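Rik1-associated factor 1 (Schizosaccharomyces pombe, PDB 4O9D) is a component of the Clr4 methyltransferase complex (ClrC), which methylates histone H3 and so contributes to establishing heterochromatin, this chain being the protein's WD-repeat propeller. Local coordinates at residues 73-81 / 106-116; 150-158 / 166-174. All coordinates share one frame; numbering follows the deposited sequence.

Followed from the N terminus, the chain first leaves strand 71-74, passes through the loop that carries H78 and enters strand 79-81. Contact 1 brings this passage back against residues 106-116, closing a loop of 24 residues that holds all of strand 87-97 and the start of strand 103-108, within a sheet that ends at strand 122-126. Contact 2 then pairs strands 153-158 and 165-171 across a six-residue connection, 159-164, at the outer end of the next sheet, 133-171. The two lie in series, neither enclosing nor crossing the other, with centres 19 Å apart and nearest atoms about 4 Å apart without touching. Strand 122-126 lies between them: V113 and Y154 both meet its F126, linking neighbouring propeller blades.

Contact 1: 73-81 / 106-116. With EDO (1,2-ethanediol), chain D.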
loop_
_atom_site.group_PDB
_atom_site.type_symbol
_atom_site.label_atom_id
_atom_site.label_comp_id
_atom_site.label_asym_id
_atom_site.label_seq_id
_atom_site.Cartn_x
_atom_site.Cartn_y
_atom_site.Cartn_z
ATOM N N GLN A 73 19.300 -7.293 -5.872
ATOM C CA GLN A 73 19.192 -8.270 -6.959
ATOM C C GLN A 73 17.861 -8.121 -7.672
ATOM O O GLN A 73 16.836 -7.963 -7.018
ATOM C CB GLN A 73 19.316 -9.691 -6.414
ATOM C CG GLN A 73 19.252 -10.742 -7.502
ATOM C CD GLN A 73 19.111 -12.158 -6.958
ATOM O OE1 GLN A 73 19.204 -12.400 -5.744
ATOM N NE2 GLN A 73 18.877 -13.101 -7.858
ATOM N N SER A 74 17.900 -8.154 -9.009
ATOM C CA SER A 74 16.721 -8.034 -9.859
ATOM C C SER A 74 16.072 -9.395 -10.025
ATOM O O SER A 74 16.780 -10.373 -10.264
ATOM C CB SER A 74 17.143 -7.506 -11.245
ATOM O OG SER A 74 16.032 -7.361 -12.127
ATOM N N LEU A 75 14.743 -9.483 -9.917
ATOM C CA LEU A 75 14.066 -10.797 -10.004
ATOM C C LEU A 75 13.420 -11.033 -11.363
ATOM O O LEU A 75 13.169 -10.100 -12.113
ATOM C CB LEU A 75 12.987 -10.978 -8.915
ATOM C CG LEU A 75 13.356 -10.912 -7.428
ATOM C CD1 LEU A 75 12.114 -11.221 -6.534
ATOM C CD2 LEU A 75 14.495 -11.847 -7.114
ATOM N N GLU A 76 13.130 -12.299 -11.672
ATOM C CA GLU A 76 12.498 -12.641 -12.936
ATOM C C GLU A 76 11.180 -11.864 -13.135
ATOM O O GLU A 76 10.810 -11.529 -14.268
ATOM C CB GLU A 76 12.262 -14.158 -13.009
ATOM C CG GLU A 76 11.191 -14.555 -13.988
ATOM C CD GLU A 76 11.234 -16.032 -14.360
ATOM O OE1 GLU A 76 11.308 -16.901 -13.454
ATOM O OE2 GLU A 76 11.195 -16.317 -15.575
ATOM N N SER A 77 10.491 -11.583 -12.026
ATOM C CA SER A 77 9.338 -10.663 -11.997
ATOM C C SER A 77 8.099 -11.161 -12.764
ATOM O O SER A 77 7.921 -12.359 -12.921
ATOM C CB SER A 77 9.745 -9.270 -12.478
ATOM O OG SER A 77 8.763 -8.301 -12.103
ATOM N N HIS A 78 7.244 -10.231 -13.200
ATOM C CA HIS A 78 6.015 -10.534 -13.950
ATOM C C HIS A 78 6.079 -9.843 -15.312
ATOM O O HIS A 78 6.537 -8.709 -15.397
ATOM C CB HIS A 78 4.780 -9.993 -13.207
ATOM C CG HIS A 78 4.637 -10.486 -11.797
ATOM N ND1 HIS A 78 3.590 -11.286 -11.391
ATOM C CD2 HIS A 78 5.408 -10.293 -10.700
ATOM C CE1 HIS A 78 3.714 -11.556 -10.102
ATOM N NE2 HIS A 78 4.819 -10.981 -9.663
ATOM N N TYR A 79 5.580 -10.485 -16.367
ATOM C CA TYR A 79 5.753 -9.944 -17.716
ATOM C C TYR A 79 4.789 -10.580 -18.722
ATOM O O TYR A 79 4.199 -11.626 -18.455
ATOM C CB TYR A 79 7.191 -10.190 -18.182
ATOM C CG TYR A 79 7.574 -11.650 -18.096
ATOM C CD1 TYR A 79 7.338 -12.517 -19.152
ATOM C CD2 TYR A 79 8.135 -12.172 -16.940
ATOM C CE1 TYR A 79 7.665 -13.865 -19.060
ATOM C CE2 TYR A 79 8.467 -13.512 -16.843
ATOM C CZ TYR A 79 8.228 -14.353 -17.904
ATOM O OH TYR A 79 8.559 -15.688 -17.807
ATOM N N LYS A 80 4.631 -9.938 -19.878
ATOM C CA LYS A 80 3.874 -10.526 -20.990
ATOM C C LYS A 80 4.678 -10.296 -22.269
ATOM O O LYS A 80 5.546 -9.418 -22.312
ATOM C CB LYS A 80 2.484 -9.883 -21.138
ATOM C CG LYS A 80 1.593 -9.901 -19.888
ATOM C CD LYS A 80 0.396 -8.922 -20.015
ATOM C CE LYS A 80 -0.582 -9.077 -18.845
ATOM N NZ LYS A 80 -1.797 -8.188 -18.892
ATOM N N LEU A 81 4.387 -11.067 -23.311
ATOM C CA LEU A 81 5.061 -10.889 -24.600
ATOM C C LEU A 81 4.362 -9.807 -25.428
ATOM O O LEU A 81 3.199 -9.970 -25.805
ATOM C CB LEU A 81 5.107 -12.211 -25.377
ATOM C CG LEU A 81 5.770 -13.386 -24.652
ATOM C CD1 LEU A 81 6.741 -12.882 -23.579
ATOM C CD2 LEU A 81 4.724 -14.310 -24.044
ATOM N N THR A 106 4.422 -11.512 -4.375
ATOM C CA THR A 106 4.170 -10.367 -5.266
ATOM C C THR A 106 2.935 -10.540 -6.142
ATOM O O THR A 106 2.526 -11.679 -6.476
ATOM C CB THR A 106 5.352 -10.052 -6.226
ATOM O OG1 THR A 106 5.610 -11.189 -7.056
ATOM C CG2 THR A 106 6.618 -9.657 -5.470
ATOM N N GLY A 107 2.342 -9.403 -6.507
ATOM C CA GLY A 107 1.186 -9.362 -7.385
ATOM C C GLY A 107 1.455 -8.404 -8.542
ATOM O O GLY A 107 2.173 -7.436 -8.393
ATOM N N ALA A 108 0.884 -8.665 -9.703
ATOM C CA ALA A 108 1.145 -7.797 -10.836
ATOM C C ALA A 108 0.021 -7.796 -11.869
ATOM O O ALA A 108 -0.968 -8.544 -11.777
ATOM C CB ALA A 108 2.486 -8.194 -11.516
ATOM N N PHE A 109 0.243 -6.980 -12.892
ATOM C CA PHE A 109 -0.702 -6.778 -13.971
ATOM C C PHE A 109 -0.576 -7.882 -15.041
ATOM O O PHE A 109 -1.175 -7.803 -16.122
ATOM C CB PHE A 109 -0.487 -5.391 -14.577
ATOM C CG PHE A 109 -1.038 -4.265 -13.748
ATOM C CD1 PHE A 109 -1.537 -4.492 -12.465
ATOM C CD2 PHE A 109 -1.058 -2.967 -14.256
ATOM C CE1 PHE A 109 -2.057 -3.454 -11.710
ATOM C CE2 PHE A 109 -1.578 -1.923 -13.505
ATOM C CZ PHE A 109 -2.077 -2.170 -12.232
ATOM N N ASP A 110 0.165 -8.933 -14.723
ATOM C CA ASP A 110 0.105 -10.158 -15.529
ATOM C C ASP A 110 -0.946 -11.158 -15.013
ATOM O O ASP A 110 -1.047 -12.269 -15.531
ATOM C CB ASP A 110 1.476 -10.831 -15.585
ATOM C CG ASP A 110 1.898 -11.385 -14.246
ATOM O OD1 ASP A 110 1.353 -10.918 -13.215
ATOM O OD2 ASP A 110 2.782 -12.276 -14.225
ATOM N N ASN A 111 -1.732 -10.757 -14.009
ATOM C CA ASN A 111 -2.756 -11.630 -13.413
ATOM C C ASN A 111 -2.230 -12.754 -12.526
ATOM O O ASN A 111 -2.948 -13.713 -12.297
ATOM C CB ASN A 111 -3.632 -12.299 -14.500
ATOM C CG ASN A 111 -4.284 -11.298 -15.430
ATOM O OD1 ASN A 111 -4.153 -10.069 -15.254
ATOM N ND2 ASN A 111 -4.987 -11.810 -16.435
ATOM N N ALA A 112 -0.992 -12.665 -12.052
ATOM C CA ALA A 112 -0.400 -13.774 -11.297
ATOM C C ALA A 112 0.057 -13.361 -9.901
ATOM O O ALA A 112 0.509 -12.246 -9.710
ATOM C CB ALA A 112 0.783 -14.392 -12.091
ATOM N N VAL A 113 -0.098 -14.251 -8.920
ATOM C CA VAL A 113 0.593 -14.090 -7.662
ATOM C C VAL A 113 1.839 -15.009 -7.671
ATOM O O VAL A 113 1.713 -16.206 -7.958
ATOM C CB VAL A 113 -0.313 -14.469 -6.468
ATOM C CG1 VAL A 113 0.406 -14.185 -5.176
ATOM C CG2 VAL A 113 -1.632 -13.686 -6.507
ATOM N N LYS A 114 3.017 -14.465 -7.367
ATOM C CA LYS A 114 4.253 -15.274 -7.305
ATOM C C LYS A 114 4.878 -15.274 -5.914
ATOM O O LYS A 114 4.677 -14.346 -5.105
ATOM C CB LYS A 114 5.277 -14.826 -8.359
ATOM C CG LYS A 114 4.791 -15.087 -9.800
ATOM C CD LYS A 114 5.700 -14.508 -10.896
ATOM C CE LYS A 114 5.190 -14.851 -12.313
ATOM N NZ LYS A 114 6.155 -14.454 -13.386
ATOM N N VAL A 115 5.637 -16.331 -5.649
ATOM C CA VAL A 115 6.282 -16.538 -4.360
ATOM C C VAL A 115 7.787 -16.744 -4.611
ATOM O O VAL A 115 8.158 -17.676 -5.335
ATOM C CB VAL A 115 5.713 -17.807 -3.666
ATOM C CG1 VAL A 115 6.408 -18.033 -2.337
ATOM C CG2 VAL A 115 4.210 -17.690 -3.485
ATOM N N TRP A 116 8.635 -15.899 -4.018
ATOM C CA TRP A 116 10.078 -15.942 -4.264
ATOM C C TRP A 116 10.859 -16.241 -2.974
ATOM O O TRP A 116 10.497 -15.766 -1.902
ATOM C CB TRP A 116 10.585 -14.596 -4.821
ATOM C CG TRP A 116 9.751 -13.972 -5.899
ATOM C CD1 TRP A 116 8.668 -13.146 -5.723
ATOM C CD2 TRP A 116 9.939 -14.081 -7.322
ATOM N NE1 TRP A 116 8.165 -12.751 -6.946
ATOM C CE2 TRP A 116 8.921 -13.319 -7.940
ATOM C CE3 TRP A 116 10.857 -14.766 -8.133
ATOM C CZ2 TRP A 116 8.797 -13.227 -9.323
ATOM C CZ3 TRP A 116 10.737 -14.664 -9.499
ATOM C CH2 TRP A 116 9.711 -13.912 -10.084
HETATM C C1 EDO D . -2.202 -14.192 -19.467
HETATM O O1 EDO D . -2.815 -15.147 -18.600
HETATM C C2 EDO D . -2.357 -12.797 -18.868
HETATM O O2 EDO D . -1.067 -12.336 -18.446
HETATM O O HOH W 1 4.818 -13.451 -15.786
#
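The imidazole of H78 stands between K114 and A108, with its two nitrogens engaged at the rim. With CG anti to the carbonyl carbon (chi1 -56°), the ring enters the hairpin of 106-116. K114 CD covers one face, 3.8 Å from the centroid of the H78 ring; the A108 methyl lies over the opposite face. H78 NE2 meets T106 OG1 in the ring plane at 2.7 Å. At the other nitrogen, H78 ND1 donates to D110 OD1 (2.9 Å); the ring and carboxylate planes are 78° apart, and the acceptor is met on its syn side but tilted out of the carboxylate plane. A112 N donates to the same oxygen from the opposite face of the carboxylate, forming an Asx turn, so two bonds fix the rotation of D110.

T106 OG1 also takes the indole N-H: W116 NE1 lies 3.0 Å from T106 OG1, within 5° of the indole plane. Over the face of that indole sits L75, whose CD1 is 3.8 Å from the centroid of the W116 five-membered ring. A phenylalanine in place of W116 would probably leave T106 OG1 without this donor and the H78-T106 link less firmly oriented. The extended chain of K114, after passing the imidazole, delivers NZ to S77 O (2.8 Å, in the carbonyl plane). A water joins K114 NZ, Y79 N and D110 OD2, and K80 NZ bonds F109 O at 2.9 Å. The hydrogen-bonded set W116, T106, H78 and D110 is the structural tetrad of WD40 repeats, here tying the loop between strands 71-74 and 79-81 to strands 103-108 and 113-117.

Contact 2: 150-158 / 166-174; sequences NGYGYLLST and LTSANLIYP. With EDO (1,2-ethanediol), chain F.
G153 and L171 form a hydrogen-bonded antiparallel pair, with L171 N 2.7 Å from G153 O; L155 and A169 form the next such pair, L155 N lying 2.9 Å from A169 O. The strand axes come within 4.6 Å at closest, their directions 157° apart. Between these pairs Y154 faces N170, and beyond them L156 faces S168, both without direct backbone bonds. The Y154 ring lies alongside the N170 amide, their planes 78° apart. N170 OD1 meets the ring edge 3.2 Å from Y154 CD1 and accepts a hydrogen bond from a 1,2-ethanediol, probably from the crystallisation liquor. On the other face of the sheet L155 and L171 cross at about a right angle, L155 CG resting 3.9 Å from L171 CD1. S157 and T167 each hold their hydroxyl between the backbone N and the carbonyl carbon (chi1 78° for S157), which brings S157 OG and T167 OG1 into a 2.8 Å hydrogen bond.

This hairpin makes the third and fourth strands of a four-stranded propeller blade. Its leucine face is met by the next blade: L155 and L171 both touch V199, and L171 also reaches I201 and F218. From its other face Y154 stacks edge-to-face with F126 of the preceding sheet.

The turn entering the strand positions Y154. N150 OD1 accepts from Y152 N in an Asx turn, while N150 ND2 donates almost straight to Y154 OH at 2.9 Å, the hydroxyl lying in the amide plane. Y152 packs alongside I172, and a water bridges the carbonyls of G151 and L171. At the far end T158 OG1 is hydrogen-bonded to Y105 OH of the preceding blade.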
loop_
_atom_site.group_PDB
_atom_site.type_symbol
_atom_site.label_atom_id
_atom_site.label_comp_id
_atom_site.label_asym_id
_atom_site.label_seq_id
_atom_site.Cartn_x
_atom_site.Cartn_y
_atom_site.Cartn_z
ATOM N N ASN A 150 -10.833 -8.882 -11.447
ATOM C CA ASN A 150 -12.002 -9.610 -11.945
ATOM C C ASN A 150 -13.164 -9.594 -10.958
ATOM O O ASN A 150 -14.235 -10.103 -11.257
ATOM C CB ASN A 150 -11.656 -11.069 -12.329
ATOM C CG ASN A 150 -11.258 -11.917 -11.140
ATOM O OD1 ASN A 150 -11.266 -11.444 -10.014
ATOM N ND2 ASN A 150 -10.913 -13.189 -11.386
ATOM N N GLY A 151 -12.957 -9.013 -9.777
ATOM C CA GLY A 151 -14.019 -8.926 -8.786
ATOM C C GLY A 151 -13.947 -9.976 -7.689
ATOM O O GLY A 151 -14.656 -9.884 -6.692
ATOM N N TYR A 152 -13.096 -10.978 -7.862
ATOM C CA TYR A 152 -12.834 -11.957 -6.795
ATOM C C TYR A 152 -11.730 -11.519 -5.827
ATOM O O TYR A 152 -10.751 -10.911 -6.249
ATOM C CB TYR A 152 -12.362 -13.291 -7.415
ATOM C CG TYR A 152 -13.479 -14.072 -8.070
ATOM C CD1 TYR A 152 -14.145 -13.565 -9.184
ATOM C CD2 TYR A 152 -13.870 -15.323 -7.579
ATOM C CE1 TYR A 152 -15.182 -14.285 -9.805
ATOM C CE2 TYR A 152 -14.910 -16.036 -8.181
ATOM C CZ TYR A 152 -15.555 -15.512 -9.295
ATOM O OH TYR A 152 -16.587 -16.210 -9.892
ATOM N N GLY A 153 -11.875 -11.882 -4.551
ATOM C CA GLY A 153 -10.734 -12.051 -3.656
ATOM C C GLY A 153 -10.321 -13.539 -3.596
ATOM O O GLY A 153 -11.127 -14.437 -3.857
ATOM N N TYR A 154 -9.062 -13.801 -3.274
ATOM C CA TYR A 154 -8.597 -15.171 -3.049
ATOM C C TYR A 154 -7.834 -15.230 -1.711
ATOM O O TYR A 154 -7.228 -14.227 -1.282
ATOM C CB TYR A 154 -7.692 -15.596 -4.194
ATOM C CG TYR A 154 -8.304 -15.457 -5.570
ATOM C CD1 TYR A 154 -9.055 -16.491 -6.129
ATOM C CD2 TYR A 154 -8.112 -14.310 -6.323
ATOM C CE1 TYR A 154 -9.620 -16.373 -7.398
ATOM C CE2 TYR A 154 -8.657 -14.182 -7.586
ATOM C CZ TYR A 154 -9.418 -15.233 -8.121
ATOM O OH TYR A 154 -9.960 -15.117 -9.377
ATOM N N LEU A 155 -7.932 -16.370 -1.026
ATOM C CA LEU A 155 -7.103 -16.656 0.140
ATOM C C LEU A 155 -6.162 -17.820 -0.222
ATOM O O LEU A 155 -6.627 -18.890 -0.644
ATOM C CB LEU A 155 -7.956 -17.037 1.357
ATOM C CG LEU A 155 -8.896 -15.983 1.981
ATOM C CD1 LEU A 155 -9.689 -16.647 3.109
ATOM C CD2 LEU A 155 -8.112 -14.742 2.485
ATOM N N LEU A 156 -4.862 -17.623 -0.034
ATOM C CA LEU A 156 -3.869 -18.631 -0.405
ATOM C C LEU A 156 -2.989 -19.028 0.767
ATOM O O LEU A 156 -2.521 -18.164 1.494
ATOM C CB LEU A 156 -2.962 -18.086 -1.506
ATOM C CG LEU A 156 -3.641 -17.612 -2.783
ATOM C CD1 LEU A 156 -2.629 -17.011 -3.759
ATOM C CD2 LEU A 156 -4.394 -18.765 -3.416
ATOM N N SER A 157 -2.748 -20.322 0.964
ATOM C CA SER A 157 -1.751 -20.722 1.955
ATOM C C SER A 157 -0.520 -21.294 1.269
ATOM O O SER A 157 -0.596 -21.756 0.124
ATOM C CB SER A 157 -2.320 -21.705 2.979
ATOM O OG SER A 157 -2.401 -23.008 2.458
ATOM N N THR A 158 0.622 -21.220 1.948
ATOM C CA THR A 158 1.892 -21.633 1.342
ATOM C C THR A 158 2.685 -22.526 2.284
ATOM O O THR A 158 2.664 -22.316 3.491
ATOM C CB THR A 158 2.793 -20.401 0.965
ATOM O OG1 THR A 158 3.146 -19.660 2.149
ATOM C CG2 THR A 158 2.073 -19.486 -0.009
ATOM N N LEU A 166 -0.243 -24.137 -1.375
ATOM C CA LEU A 166 -0.892 -25.371 -0.922
ATOM C C LEU A 166 -2.418 -25.407 -1.074
ATOM O O LEU A 166 -2.999 -26.465 -1.403
ATOM C CB LEU A 166 -0.546 -25.593 0.549
ATOM C CG LEU A 166 0.953 -25.837 0.763
ATOM C CD1 LEU A 166 1.318 -25.903 2.251
ATOM C CD2 LEU A 166 1.358 -27.110 0.023
ATOM N N THR A 167 -3.068 -24.282 -0.778
ATOM C CA THR A 167 -4.535 -24.210 -0.798
ATOM C C THR A 167 -4.968 -22.901 -1.406
ATOM O O THR A 167 -4.209 -21.932 -1.374
ATOM C CB THR A 167 -5.179 -24.326 0.618
ATOM O OG1 THR A 167 -4.932 -23.141 1.390
ATOM C CG2 THR A 167 -4.636 -25.521 1.359
ATOM N N SER A 168 -6.174 -22.875 -1.971
ATOM C CA SER A 168 -6.781 -21.620 -2.384
ATOM C C SER A 168 -8.281 -21.645 -2.104
ATOM O O SER A 168 -8.920 -22.718 -2.097
ATOM C CB SER A 168 -6.511 -21.300 -3.875
ATOM O OG SER A 168 -7.177 -22.199 -4.754
ATOM N N ALA A 169 -8.830 -20.454 -1.879
ATOM C CA ALA A 169 -10.258 -20.283 -1.616
ATOM C C ALA A 169 -10.723 -18.987 -2.259
ATOM O O ALA A 169 -10.030 -17.960 -2.179
ATOM C CB ALA A 169 -10.532 -20.249 -0.096
ATOM N N ASN A 170 -11.903 -19.023 -2.869
ATOM C CA ASN A 170 -12.447 -17.861 -3.557
ATOM C C ASN A 170 -13.326 -17.084 -2.585
ATOM O O ASN A 170 -14.095 -17.690 -1.810
ATOM C CB ASN A 170 -13.298 -18.282 -4.760
ATOM C CG ASN A 170 -12.488 -18.925 -5.870
ATOM O OD1 ASN A 170 -11.273 -18.769 -5.949
ATOM N ND2 ASN A 170 -13.167 -19.651 -6.740
ATOM N N LEU A 171 -13.179 -15.756 -2.600
ATOM C CA LEU A 171 -14.038 -14.871 -1.841
ATOM C C LEU A 171 -14.941 -14.134 -2.832
ATOM O O LEU A 171 -14.499 -13.226 -3.563
ATOM C CB LEU A 171 -13.214 -13.851 -1.011
ATOM C CG LEU A 171 -12.176 -14.409 -0.021
ATOM C CD1 LEU A 171 -11.303 -13.245 0.567
ATOM C CD2 LEU A 171 -12.827 -15.209 1.081
ATOM N N ILE A 172 -16.216 -14.506 -2.812
ATOM C CA ILE A 172 -17.149 -14.183 -3.885
ATOM C C ILE A 172 -18.299 -13.382 -3.302
ATOM O O ILE A 172 -18.915 -13.807 -2.334
ATOM C CB ILE A 172 -17.685 -15.507 -4.546
ATOM C CG1 ILE A 172 -16.535 -16.281 -5.206
ATOM C CG2 ILE A 172 -18.763 -15.239 -5.585
ATOM C CD1 ILE A 172 -16.968 -17.649 -5.743
ATOM N N TYR A 173 -18.548 -12.193 -3.848
ATOM C CA TYR A 173 -19.701 -11.397 -3.428
ATOM C C TYR A 173 -20.512 -11.234 -4.703
ATOM O O TYR A 173 -20.213 -10.373 -5.528
ATOM C CB TYR A 173 -19.247 -10.058 -2.839
ATOM C CG TYR A 173 -20.348 -9.079 -2.440
ATOM C CD1 TYR A 173 -21.683 -9.454 -2.419
ATOM C CD2 TYR A 173 -20.025 -7.757 -2.101
ATOM C CE1 TYR A 173 -22.672 -8.547 -2.054
ATOM C CE2 TYR A 173 -20.997 -6.842 -1.746
ATOM C CZ TYR A 173 -22.317 -7.237 -1.715
ATOM O OH TYR A 173 -23.283 -6.326 -1.362
ATOM N N PRO A 174 -21.501 -12.124 -4.910
ATOM C CA PRO A 174 -22.195 -12.211 -6.199
ATOM C C PRO A 174 -22.788 -10.903 -6.689
ATOM O O PRO A 174 -22.688 -10.619 -7.878
ATOM C CB PRO A 174 -23.311 -13.237 -5.937
ATOM C CG PRO A 174 -22.834 -14.056 -4.791
ATOM C CD PRO A 174 -22.017 -13.109 -3.936
HETATM C C1 EDO F . -10.140 -23.131 -6.484
HETATM O O1 EDO F . -10.549 -22.504 -7.710
HETATM C C2 EDO F . -10.055 -22.025 -5.436
HETATM O O2 EDO F . -9.443 -20.869 -6.034
HETATM O O HOH W 2 -15.844 -10.943 -4.429
HETATM O O HOH W 3 -6.782 -21.299 1.191
#